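Local coordinates for acetylcholine-binding protein (Bulinus truncatus, PDB 2BJ0), which probably binds acetylcholine and related ligands as a soluble pentamer built like the extracellular ligand-binding domain of nicotinic acetylcholine receptors, at residues V159-Y164 and A175-N180; P59-L64 and G108-V113; T82-F87 and K147-I152; D44-V49 and A133-K138. All blocks are in the same frame, centred on the assembly; numbering follows the deposited sequence.

Contact 1 of 4, residues V159-Y164 and A175-N180; sequences VNIAEY and ATQSLN
Ile161 lies against the start of 175-180 with CB, CG2 and CD1 of its side chain, and nearly all of the contact is made by this one residue. At its base, CB of Ile161 sits 3.9 Å from CB of Ala175, and the CG2 branch leans on the same methyl. The longer branch runs on over the strand: with CG1 anti to the carbonyl carbon (chi1 -54°) and the chain extended beyond it, CD1 of Ile161 comes 3.6 Å from O of Thr176. That methyl also meets Gln177, whose OE1 is 3.7 Å from CD1 of Ile161. The amide of Gln177 is turned so that NE2 makes weak hydrogen bonds to Leu29 and Thr153. On the solvent side the packing thins out. Val159 and Thr176 set their CB atoms away from the other segment, and the type I turn from Asn160 to Glu163 carries its glutamate into the open, where it forms a salt bridge with Lys32, which also bonds to the carbonyl of Asn160. Inward, Ile161 touches Leu33 on strand 25-40 and Ile196 on strand 190-202, members of two different sheets. A loop isoleucine is thus plugged into the edge of an immunoglobulin-like beta sandwich.

Contact 2 of 4, residues P59-L64 and G108-V113; sequences PYYSSL and GSVIYV
The carbonyl oxygen of Pro59 is gripped twice by Ser62, which itself packs on Gly108: the backbone N of Ser62 donates over 3.0 Å to O of Pro59, closing the 3-10 turn of 59-61, and OG of Ser62 adds a bond of 3.1 Å to that same Pro59 O. The hydroxyl reaches it because OG stands between the backbone N and the carbonyl carbon (chi1 68°), and it approaches nearly in line with the C=O bond, at 165°. Gly108 slips under this turn. Its CA lies 3.8 Å from N of Ser62 and equally close to CB of Tyr61; a CB on Gly108 would press on Ser62 N, and its backbone angles alone would jam such an atom against the preceding carbonyl. Farther along the strand, CG2 of Val110 meets the edge of the Tyr61 ring near its plane, 3.8 Å from CD2 of Tyr61. The same ring sets CD1 above the centre of the Tyr60 ring. Ile10 of the N-terminal helix and Met80 also touch Tyr61. Pro59 O and both Ser62 donors pair within the turn and no hydrogen bond joins the segments, which implies that they meet by shape fit and apolar contact, beside the backbone bonding of Gly108 with Val58.

Contact 3 of 4, residues T82-F87 and K147-I152; sequences TPDLSF and KQFALI
Phe149 points the far edge of its ring at Pro83 and also meets the end of Leu85, spanning the inside of the beta sandwich from strand 149-153 of the mixed sheet to the strand 85-87 that borders the four-stranded one. Pro83 and Asp84 close the W-x-P-D motif of loop A, a hallmark of the Cys-loop receptor family. CB of Pro83 lies near the ring plane, 3.7 Å from CE2 of Phe149. The ring arrives there because CG of Phe149 is anti to the backbone N (chi1 -172°), which carries it straight across from its strand. Asp84 forms the centre of an inverse gamma turn, and its carboxylate passes by the ring at 4.3 Å, OD1 of Asp84 to CE2 of Phe149. Its polar needs are met elsewhere: OD1 bonds to Ser141 and His144, OD2 to Thr143. Those bonds probably fix the rotation of the carboxylate. An alanine in place of Phe149 would remove the ring and is likely to leave Pro83 and Leu85 without the partner they share, opening a gap between the two sheets. Leu85 crosses Phe149 at about a right angle, touching it with a single methyl, CD2 of Leu85 lying 3.9 Å from CZ of Phe149.

Contact 4 of 4, residues D44-V49 and A133-K138; sequences DQVEVV and ATCRIK
Ile137 and Val46 have the most surface buried by this contact, with Val48 and Cys135 close behind, and the four meet in pairs across the interior of the sandwich. The side chains of Ile137 and Val48 pass alongside each other in opposite directions, touching through one methyl each: CD1 of Ile137 is 4.0 Å from CG2 of Val48. Val48 can offer that branch because CG1 is anti to the carbonyl carbon (chi1 -61°), leaving CG2 between the backbone N and the carbonyl carbon. Two residues earlier on both strands, Val46 meets Cys135, with CG2 of Val46 4.3 Å from SG of Cys135. That sulfur is bonded to Cys122 in the disulfide that gives the Cys-loop family its name, so the bridge shows an apolar flank to the core. Phe120 touches Val46, Cys135 and Ile137 and joins them into one cluster, while Leu33 lies against Val48. Charges are kept off this interface: Glu47, between the two valines, forms salt bridges with Arg117 and Arg119, and Arg136 is exposed. With methyls and a disulfide sulfur facing each other and no hydrogen bond between the segments, the chemistry implies that apolar contact contributes to holding the two sheets together here, beside the covalent bridge.

How the contacts relate
From the N terminus, strand 45-57 opens contact 4, and the turn that follows it opens contact 2 at 59-64. Segment 82-87 then starts contact 3 before 108-113 completes contact 2, so contacts 2 and 3 cross. Contact 4 closes next, at 133-138, and encloses the whole of contact 2; contact 3 closes after it at 147-152, crossing it too. Contact 1 follows in series, closing a short loop between 159-164 and 175-180. Contacts 3 and 4 join the two sheets at places that touch through Phe87 and Ile137, whereas contact 2 fastens the turn by the N-terminal helix to its strand, about 33 Å between centres from contact 4. Contact 1 touches contact 3 where Leu179 meets Leu151.

Contact 1 of 4, residues V159-Y164 and A175-N180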
loop_
_atom_site.group_PDB
_atom_site.type_symbol
_atom_site.label_atom_id
_atom_site.label_comp_id
_atom_site.label_asym_id
_atom_site.label_seq_id
_atom_site.Cartn_x
_atom_site.Cartn_y
_atom_site.Cartn_z
ATOM N N VAL A 159 32.901 0.725 13.701
ATOM C CA VAL A 159 32.916 0.332 15.108
ATOM C C VAL A 159 31.755 0.828 15.966
ATOM O O VAL A 159 31.669 0.465 17.145
ATOM C CB VAL A 159 34.233 0.816 15.773
ATOM C CG1 VAL A 159 35.416 0.061 15.184
ATOM C CG2 VAL A 159 34.390 2.361 15.608
ATOM N N ASN A 160 30.873 1.652 15.409
ATOM C CA ASN A 160 29.782 2.189 16.222
ATOM C C ASN A 160 28.322 1.809 15.927
ATOM O O ASN A 160 27.391 2.542 16.297
ATOM C CB ASN A 160 29.937 3.685 16.370
ATOM C CG ASN A 160 30.535 4.036 17.697
ATOM O OD1 ASN A 160 29.961 3.722 18.762
ATOM N ND2 ASN A 160 31.729 4.614 17.665
ATOM N N ILE A 161 28.145 0.640 15.331
ATOM C CA ILE A 161 26.818 0.095 14.988
ATOM C C ILE A 161 25.911 -0.094 16.212
ATOM O O ILE A 161 24.706 0.197 16.153
ATOM C CB ILE A 161 27.000 -1.217 14.163
ATOM C CG1 ILE A 161 27.909 -0.931 12.967
ATOM C CG2 ILE A 161 25.669 -1.815 13.685
ATOM C CD1 ILE A 161 27.998 -2.021 11.995
ATOM N N ALA A 162 26.493 -0.548 17.330
ATOM C CA ALA A 162 25.710 -0.859 18.545
ATOM C C ALA A 162 25.393 0.312 19.486
ATOM O O ALA A 162 24.694 0.131 20.487
ATOM C CB ALA A 162 26.366 -1.982 19.318
ATOM N N GLU A 163 25.833 1.514 19.135
ATOM C CA GLU A 163 25.732 2.665 20.008
ATOM C C GLU A 163 24.340 2.856 20.647
ATOM O O GLU A 163 24.237 3.101 21.856
ATOM C CB GLU A 163 26.153 3.935 19.262
ATOM C CG GLU A 163 26.481 5.083 20.208
ATOM C CD GLU A 163 26.853 6.369 19.500
ATOM O OE1 GLU A 163 27.101 6.367 18.274
ATOM O OE2 GLU A 163 26.899 7.412 20.188
ATOM N N TYR A 164 23.275 2.760 19.844
ATOM C CA TYR A 164 21.923 3.035 20.353
ATOM C C TYR A 164 21.083 1.783 20.616
ATOM O O TYR A 164 19.870 1.874 20.838
ATOM C CB TYR A 164 21.164 3.943 19.383
ATOM C CG TYR A 164 21.802 5.275 19.081
ATOM C CD1 TYR A 164 22.226 6.123 20.105
ATOM C CD2 TYR A 164 21.946 5.710 17.770
ATOM C CE1 TYR A 164 22.797 7.367 19.811
ATOM C CE2 TYR A 164 22.518 6.938 17.472
ATOM C CZ TYR A 164 22.939 7.751 18.497
ATOM O OH TYR A 164 23.482 8.968 18.206
ATOM N N ALA A 175 29.202 -6.092 16.832
ATOM C CA ALA A 175 28.706 -5.687 15.531
ATOM C C ALA A 175 29.814 -4.978 14.809
ATOM O O ALA A 175 30.430 -4.075 15.361
ATOM C CB ALA A 175 27.466 -4.756 15.679
ATOM N N THR A 176 30.087 -5.399 13.580
ATOM C CA THR A 176 31.006 -4.676 12.714
ATOM C C THR A 176 30.448 -4.668 11.301
ATOM O O THR A 176 29.393 -5.237 11.036
ATOM C CB THR A 176 32.422 -5.311 12.705
ATOM O OG1 THR A 176 32.327 -6.672 12.267
ATOM C CG2 THR A 176 32.993 -5.456 14.127
ATOM N N GLN A 177 31.166 -4.004 10.401
ATOM C CA GLN A 177 30.863 -4.062 8.979
ATOM C C GLN A 177 32.131 -4.215 8.161
ATOM O O GLN A 177 33.212 -3.813 8.579
ATOM C CB GLN A 177 30.071 -2.834 8.538
ATOM C CG GLN A 177 30.859 -1.564 8.340
ATOM C CD GLN A 177 29.944 -0.367 8.177
ATOM O OE1 GLN A 177 28.970 -0.237 8.922
ATOM N NE2 GLN A 177 30.242 0.505 7.207
ATOM N N SER A 178 31.978 -4.816 6.995
ATOM C CA SER A 178 33.064 -5.008 6.086
ATOM C C SER A 178 32.615 -4.633 4.669
ATOM O O SER A 178 31.474 -4.892 4.281
ATOM C CB SER A 178 33.516 -6.462 6.171
ATOM O OG SER A 178 34.156 -6.849 4.980
ATOM N N LEU A 179 33.512 -4.007 3.915
ATOM C CA LEU A 179 33.232 -3.618 2.540
ATOM C C LEU A 179 33.776 -4.688 1.599
ATOM O O LEU A 179 34.910 -5.115 1.739
ATOM C CB LEU A 179 33.860 -2.250 2.239
ATOM C CG LEU A 179 33.989 -1.780 0.782
ATOM C CD1 LEU A 179 32.610 -1.635 0.094
ATOM C CD2 LEU A 179 34.761 -0.464 0.707
ATOM N N ASN A 180 32.957 -5.134 0.656
ATOM C CA ASN A 180 33.366 -6.182 -0.275
ATOM C C ASN A 180 32.942 -5.803 -1.679
ATOM O O ASN A 180 32.157 -4.873 -1.853
ATOM C CB ASN A 180 32.736 -7.532 0.112
ATOM C CG ASN A 180 32.720 -7.772 1.634
ATOM O OD1 ASN A 180 33.756 -8.061 2.247
ATOM N ND2 ASN A 180 31.543 -7.663 2.238
#

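Contact 2 of 4, residues P59-L64 and G108-V113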
loop_
_atom_site.group_PDB
_atom_site.type_symbol
_atom_site.label_atom_id
_atom_site.label_comp_id
_atom_site.label_asym_id
_atom_site.label_seq_id
_atom_site.Cartn_x
_atom_site.Cartn_y
_atom_site.Cartn_z
ATOM N N PRO A 59 28.172 18.417 -6.290
ATOM C CA PRO A 59 28.601 19.819 -6.380
ATOM C C PRO A 59 27.523 20.802 -6.907
ATOM O O PRO A 59 27.243 21.808 -6.260
ATOM C CB PRO A 59 29.814 19.726 -7.303
ATOM C CG PRO A 59 30.469 18.398 -6.789
ATOM C CD PRO A 59 29.227 17.497 -6.767
ATOM N N TYR A 60 26.888 20.485 -8.029
ATOM C CA TYR A 60 25.908 21.420 -8.595
ATOM C C TYR A 60 24.705 21.765 -7.663
ATOM O O TYR A 60 24.088 22.813 -7.841
ATOM C CB TYR A 60 25.517 21.027 -10.035
ATOM C CG TYR A 60 24.289 20.137 -10.253
ATOM C CD1 TYR A 60 23.007 20.678 -10.269
ATOM C CD2 TYR A 60 24.434 18.788 -10.527
ATOM C CE1 TYR A 60 21.881 19.873 -10.513
ATOM C CE2 TYR A 60 23.327 17.966 -10.775
ATOM C CZ TYR A 60 22.054 18.522 -10.768
ATOM O OH TYR A 60 20.967 17.712 -11.012
ATOM N N TYR A 61 24.427 20.910 -6.664
ATOM C CA TYR A 61 23.377 21.137 -5.656
ATOM C C TYR A 61 23.670 22.327 -4.754
ATOM O O TYR A 61 22.750 22.887 -4.152
ATOM C CB TYR A 61 23.132 19.902 -4.742
ATOM C CG TYR A 61 22.505 18.650 -5.355
ATOM C CD1 TYR A 61 22.318 18.509 -6.736
ATOM C CD2 TYR A 61 22.145 17.573 -4.530
ATOM C CE1 TYR A 61 21.785 17.318 -7.286
ATOM C CE2 TYR A 61 21.607 16.397 -5.064
ATOM C CZ TYR A 61 21.434 16.272 -6.425
ATOM O OH TYR A 61 20.905 15.095 -6.923
ATOM N N SER A 62 24.937 22.719 -4.641
ATOM C CA SER A 62 25.298 23.799 -3.695
ATOM C C SER A 62 24.602 25.135 -4.005
ATOM O O SER A 62 24.442 25.966 -3.126
ATOM C CB SER A 62 26.812 24.027 -3.672
ATOM O OG SER A 62 27.249 24.564 -4.913
ATOM N N SER A 63 24.196 25.334 -5.253
ATOM C CA SER A 63 23.528 26.560 -5.649
ATOM C C SER A 63 22.080 26.616 -5.179
ATOM O O SER A 63 21.370 27.582 -5.434
ATOM C CB SER A 63 23.574 26.698 -7.157
ATOM O OG SER A 63 24.870 27.099 -7.529
ATOM N N LEU A 64 21.637 25.561 -4.515
ATOM C CA LEU A 64 20.277 25.503 -4.034
ATOM C C LEU A 64 20.135 26.479 -2.882
ATOM O O LEU A 64 19.073 27.056 -2.682
ATOM C CB LEU A 64 19.948 24.073 -3.587
ATOM C CG LEU A 64 18.505 23.573 -3.493
ATOM C CD1 LEU A 64 17.706 23.674 -4.817
ATOM C CD2 LEU A 64 18.542 22.129 -2.999
ATOM N N GLY A 108 26.427 21.053 -1.111
ATOM C CA GLY A 108 25.839 20.083 -2.031
ATOM C C GLY A 108 26.020 18.655 -1.555
ATOM O O GLY A 108 25.711 17.712 -2.289
ATOM N N SER A 109 26.503 18.471 -0.328
ATOM C CA SER A 109 26.513 17.127 0.215
ATOM C C SER A 109 25.116 16.786 0.744
ATOM O O SER A 109 24.372 17.675 1.137
ATOM C CB SER A 109 27.635 16.903 1.236
ATOM O OG SER A 109 27.489 17.777 2.319
ATOM N N VAL A 110 24.759 15.503 0.701
ATOM C CA VAL A 110 23.391 15.067 1.018
ATOM C C VAL A 110 23.458 13.971 2.044
ATOM O O VAL A 110 24.311 13.104 1.951
ATOM C CB VAL A 110 22.642 14.512 -0.231
ATOM C CG1 VAL A 110 21.219 14.138 0.139
ATOM C CG2 VAL A 110 22.625 15.552 -1.388
ATOM N N ILE A 111 22.566 14.011 3.023
ATOM C CA ILE A 111 22.470 12.953 4.002
ATOM C C ILE A 111 21.052 12.387 3.954
ATOM O O ILE A 111 20.068 13.155 3.846
ATOM C CB ILE A 111 22.813 13.459 5.444
ATOM C CG1 ILE A 111 24.218 14.095 5.461
ATOM C CG2 ILE A 111 22.767 12.274 6.410
ATOM C CD1 ILE A 111 24.653 14.873 6.795
ATOM N N TYR A 112 20.971 11.055 4.004
ATOM C CA TYR A 112 19.737 10.317 4.036
ATOM C C TYR A 112 19.860 9.195 5.091
ATOM O O TYR A 112 20.799 8.390 5.055
ATOM C CB TYR A 112 19.457 9.771 2.636
ATOM C CG TYR A 112 18.188 8.953 2.484
ATOM C CD1 TYR A 112 16.968 9.383 3.031
ATOM C CD2 TYR A 112 18.211 7.767 1.770
ATOM C CE1 TYR A 112 15.789 8.610 2.885
ATOM C CE2 TYR A 112 17.069 6.983 1.613
ATOM C CZ TYR A 112 15.854 7.416 2.154
ATOM O OH TYR A 112 14.739 6.613 1.961
ATOM N N VAL A 113 18.919 9.169 6.041
ATOM C CA VAL A 113 18.963 8.237 7.153
ATOM C C VAL A 113 17.607 7.597 7.298
ATOM O O VAL A 113 16.841 8.002 8.140
ATOM C CB VAL A 113 19.353 8.914 8.497
ATOM C CG1 VAL A 113 19.540 7.840 9.611
ATOM C CG2 VAL A 113 20.629 9.735 8.355
#

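Contact 3 of 4, residues T82-F87 and K147-I152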
loop_
_atom_site.group_PDB
_atom_site.type_symbol
_atom_site.label_atom_id
_atom_site.label_comp_id
_atom_site.label_asym_id
_atom_site.label_seq_id
_atom_site.Cartn_x
_atom_site.Cartn_y
_atom_site.Cartn_z
ATOM N N THR A 82 18.335 9.206 -5.307
ATOM C CA THR A 82 18.866 8.651 -4.052
ATOM C C THR A 82 19.338 7.233 -4.338
ATOM O O THR A 82 18.880 6.588 -5.296
ATOM C CB THR A 82 17.813 8.641 -2.895
ATOM O OG1 THR A 82 16.633 7.957 -3.333
ATOM C CG2 THR A 82 17.335 10.071 -2.558
ATOM N N PRO A 83 20.301 6.745 -3.558
ATOM C CA PRO A 83 20.872 5.414 -3.836
ATOM C C PRO A 83 19.811 4.316 -3.819
ATOM O O PRO A 83 18.971 4.294 -2.929
ATOM C CB PRO A 83 21.853 5.219 -2.673
ATOM C CG PRO A 83 22.315 6.628 -2.362
ATOM C CD PRO A 83 20.998 7.426 -2.438
ATOM N N ASP A 84 19.869 3.396 -4.774
ATOM C CA ASP A 84 18.961 2.252 -4.766
ATOM C C ASP A 84 19.537 1.110 -3.931
ATOM O O ASP A 84 19.710 0.007 -4.431
ATOM C CB ASP A 84 18.654 1.796 -6.193
ATOM C CG ASP A 84 19.889 1.262 -6.920
ATOM O OD1 ASP A 84 21.005 1.792 -6.641
ATOM O OD2 ASP A 84 19.838 0.311 -7.745
ATOM N N LEU A 85 19.795 1.365 -2.649
ATOM C CA LEU A 85 20.300 0.332 -1.738
ATOM C C LEU A 85 19.262 -0.746 -1.502
ATOM O O LEU A 85 18.095 -0.444 -1.226
ATOM C CB LEU A 85 20.694 0.927 -0.390
ATOM C CG LEU A 85 21.802 1.973 -0.432
ATOM C CD1 LEU A 85 21.822 2.622 0.916
ATOM C CD2 LEU A 85 23.150 1.331 -0.795
ATOM N N SER A 86 19.674 -1.991 -1.663
ATOM C CA SER A 86 18.830 -3.112 -1.333
ATOM C C SER A 86 19.566 -3.959 -0.328
ATOM O O SER A 86 20.828 -3.992 -0.299
ATOM C CB SER A 86 18.480 -3.950 -2.579
ATOM O OG SER A 86 17.736 -3.199 -3.543
ATOM N N PHE A 87 18.796 -4.645 0.494
ATOM C CA PHE A 87 19.331 -5.698 1.344
ATOM C C PHE A 87 19.301 -6.985 0.545
ATOM O O PHE A 87 18.224 -7.568 0.328
ATOM C CB PHE A 87 18.512 -5.843 2.607
ATOM C CG PHE A 87 18.513 -4.606 3.464
ATOM C CD1 PHE A 87 19.557 -4.353 4.336
ATOM C CD2 PHE A 87 17.448 -3.705 3.417
ATOM C CE1 PHE A 87 19.571 -3.210 5.130
ATOM C CE2 PHE A 87 17.467 -2.548 4.216
ATOM C CZ PHE A 87 18.530 -2.311 5.075
ATOM N N LYS A 147 31.724 0.976 -11.114
ATOM C CA LYS A 147 32.179 2.018 -12.032
ATOM C C LYS A 147 31.360 3.286 -11.879
ATOM O O LYS A 147 31.843 4.357 -12.194
ATOM C CB LYS A 147 32.108 1.532 -13.479
ATOM C CG LYS A 147 33.415 1.074 -14.102
ATOM C CD LYS A 147 34.223 0.090 -13.244
ATOM C CE LYS A 147 35.537 -0.312 -13.962
ATOM N NZ LYS A 147 36.617 -0.802 -13.024
ATOM N N GLN A 148 30.121 3.164 -11.383
ATOM C CA GLN A 148 29.228 4.325 -11.179
ATOM C C GLN A 148 29.014 4.665 -9.707
ATOM O O GLN A 148 28.959 5.822 -9.348
ATOM C CB GLN A 148 27.873 4.063 -11.844
ATOM C CG GLN A 148 27.948 4.054 -13.338
ATOM C CD GLN A 148 26.599 3.900 -14.013
ATOM O OE1 GLN A 148 25.559 3.911 -13.364
ATOM N NE2 GLN A 148 26.619 3.740 -15.325
ATOM N N PHE A 149 28.941 3.640 -8.861
ATOM C CA PHE A 149 28.489 3.764 -7.483
ATOM C C PHE A 149 29.505 3.055 -6.600
ATOM O O PHE A 149 29.514 1.839 -6.539
ATOM C CB PHE A 149 27.159 3.029 -7.417
ATOM C CG PHE A 149 26.393 3.160 -6.135
ATOM C CD1 PHE A 149 26.770 2.480 -4.986
ATOM C CD2 PHE A 149 25.162 3.824 -6.135
ATOM C CE1 PHE A 149 26.019 2.550 -3.828
ATOM C CE2 PHE A 149 24.378 3.869 -4.984
ATOM C CZ PHE A 149 24.799 3.231 -3.822
ATOM N N ALA A 150 30.366 3.805 -5.916
ATOM C CA ALA A 150 31.342 3.168 -5.037
ATOM C C ALA A 150 30.963 3.357 -3.584
ATOM O O ALA A 150 30.706 4.464 -3.166
ATOM C CB ALA A 150 32.747 3.715 -5.316
ATOM N N LEU A 151 30.917 2.257 -2.822
ATOM C CA LEU A 151 30.591 2.280 -1.399
ATOM C C LEU A 151 31.853 2.481 -0.593
ATOM O O LEU A 151 32.897 1.912 -0.926
ATOM C CB LEU A 151 29.981 0.947 -0.951
ATOM C CG LEU A 151 28.497 0.737 -1.223
ATOM C CD1 LEU A 151 28.012 -0.565 -0.623
ATOM C CD2 LEU A 151 27.710 1.899 -0.656
ATOM N N ILE A 152 31.750 3.289 0.454
ATOM C CA ILE A 152 32.844 3.492 1.388
ATOM C C ILE A 152 32.246 3.513 2.796
ATOM O O ILE A 152 31.059 3.840 2.983
ATOM C CB ILE A 152 33.652 4.810 1.080
ATOM C CG1 ILE A 152 32.771 6.051 1.192
ATOM C CG2 ILE A 152 34.336 4.759 -0.318
ATOM C CD1 ILE A 152 33.518 7.379 0.951
#

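Contact 4 of 4, residues D44-V49 and A133-K138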
loop_
_atom_site.group_PDB
_atom_site.type_symbol
_atom_site.label_atom_id
_atom_site.label_comp_id
_atom_site.label_asym_id
_atom_site.label_seq_id
_atom_site.Cartn_x
_atom_site.Cartn_y
_atom_site.Cartn_z
ATOM N N ASP A 44 14.179 -19.880 11.966
ATOM C CA ASP A 44 15.506 -19.295 11.757
ATOM C C ASP A 44 15.445 -17.959 11.020
ATOM O O ASP A 44 16.092 -17.796 9.996
ATOM C CB ASP A 44 16.387 -20.266 10.986
ATOM C CG ASP A 44 17.066 -21.265 11.889
ATOM O OD1 ASP A 44 17.156 -21.009 13.119
ATOM O OD2 ASP A 44 17.536 -22.332 11.454
ATOM N N GLN A 45 14.636 -17.031 11.544
ATOM C CA GLN A 45 14.478 -15.709 10.971
ATOM C C GLN A 45 14.608 -14.643 12.046
ATOM O O GLN A 45 14.151 -14.820 13.187
ATOM C CB GLN A 45 13.120 -15.586 10.250
ATOM C CG GLN A 45 13.016 -16.532 9.063
ATOM C CD GLN A 45 11.623 -16.548 8.423
ATOM O OE1 GLN A 45 10.785 -15.715 8.750
ATOM N NE2 GLN A 45 11.387 -17.511 7.515
ATOM N N VAL A 46 15.213 -13.523 11.654
ATOM C CA VAL A 46 15.539 -12.391 12.546
ATOM C C VAL A 46 15.040 -11.120 11.903
ATOM O O VAL A 46 15.143 -10.979 10.681
ATOM C CB VAL A 46 17.081 -12.278 12.752
ATOM C CG1 VAL A 46 17.441 -10.992 13.467
ATOM C CG2 VAL A 46 17.562 -13.483 13.578
ATOM N N GLU A 47 14.456 -10.231 12.707
ATOM C CA GLU A 47 14.002 -8.912 12.254
ATOM C C GLU A 47 14.686 -7.923 13.163
ATOM O O GLU A 47 14.668 -8.069 14.374
ATOM C CB GLU A 47 12.471 -8.705 12.422
ATOM C CG GLU A 47 11.550 -9.471 11.501
ATOM C CD GLU A 47 10.137 -8.858 11.440
ATOM O OE1 GLU A 47 9.737 -8.102 12.363
ATOM O OE2 GLU A 47 9.420 -9.116 10.447
ATOM N N VAL A 48 15.289 -6.914 12.559
ATOM C CA VAL A 48 15.996 -5.878 13.276
ATOM C C VAL A 48 15.394 -4.532 12.904
ATOM O O VAL A 48 14.777 -4.397 11.858
ATOM C CB VAL A 48 17.527 -5.860 12.898
ATOM C CG1 VAL A 48 18.194 -7.173 13.247
ATOM C CG2 VAL A 48 17.729 -5.530 11.443
ATOM N N VAL A 49 15.562 -3.542 13.782
ATOM C CA VAL A 49 15.458 -2.139 13.378
ATOM C C VAL A 49 16.855 -1.570 13.143
ATOM O O VAL A 49 17.737 -1.664 14.003
ATOM C CB VAL A 49 14.697 -1.316 14.403
ATOM C CG1 VAL A 49 14.644 0.173 13.991
ATOM C CG2 VAL A 49 13.284 -1.867 14.543
ATOM N N ALA A 133 24.175 -16.230 18.674
ATOM C CA ALA A 133 24.112 -16.487 17.238
ATOM C C ALA A 133 24.718 -15.328 16.435
ATOM O O ALA A 133 24.574 -14.174 16.812
ATOM C CB ALA A 133 22.688 -16.747 16.828
ATOM N N THR A 134 25.409 -15.658 15.342
ATOM C CA THR A 134 25.993 -14.682 14.431
ATOM C C THR A 134 25.134 -14.501 13.181
ATOM O O THR A 134 24.821 -15.476 12.473
ATOM C CB THR A 134 27.431 -15.070 14.042
ATOM O OG1 THR A 134 28.271 -14.978 15.195
ATOM C CG2 THR A 134 28.030 -14.010 13.135
ATOM N N CYS A 135 24.775 -13.244 12.909
ATOM C CA CYS A 135 23.948 -12.905 11.773
ATOM C C CYS A 135 24.634 -11.903 10.886
ATOM O O CYS A 135 25.441 -11.110 11.356
ATOM C CB CYS A 135 22.603 -12.383 12.262
ATOM S SG CYS A 135 21.847 -13.684 13.252
ATOM N N ARG A 136 24.313 -11.963 9.601
ATOM C CA ARG A 136 24.902 -11.088 8.601
ATOM C C ARG A 136 23.819 -10.349 7.808
ATOM O O ARG A 136 22.810 -10.949 7.426
ATOM C CB ARG A 136 25.800 -11.898 7.665
ATOM C CG ARG A 136 27.233 -12.097 8.229
ATOM C CD ARG A 136 27.987 -13.353 7.735
ATOM N NE ARG A 136 27.690 -14.545 8.541
ATOM C CZ ARG A 136 28.519 -15.098 9.432
ATOM N NH1 ARG A 136 29.732 -14.581 9.646
ATOM N NH2 ARG A 136 28.137 -16.180 10.106
ATOM N N ILE A 137 24.023 -9.050 7.578
ATOM C CA ILE A 137 23.147 -8.289 6.687
ATOM C C ILE A 137 23.969 -7.700 5.538
ATOM O O ILE A 137 24.965 -7.013 5.774
ATOM C CB ILE A 137 22.414 -7.168 7.470
ATOM C CG1 ILE A 137 21.458 -7.745 8.499
ATOM C CG2 ILE A 137 21.671 -6.235 6.501
ATOM C CD1 ILE A 137 21.112 -6.738 9.612
ATOM N N LYS A 138 23.538 -7.965 4.307
ATOM C CA LYS A 138 24.242 -7.527 3.107
ATOM C C LYS A 138 23.498 -6.371 2.433
ATOM O O LYS A 138 22.320 -6.514 2.067
ATOM C CB LYS A 138 24.418 -8.711 2.151
ATOM C CG LYS A 138 25.302 -8.414 0.934
ATOM C CD LYS A 138 25.541 -9.698 0.104
ATOM C CE LYS A 138 25.894 -9.395 -1.366
ATOM N NZ LYS A 138 26.052 -10.672 -2.153
#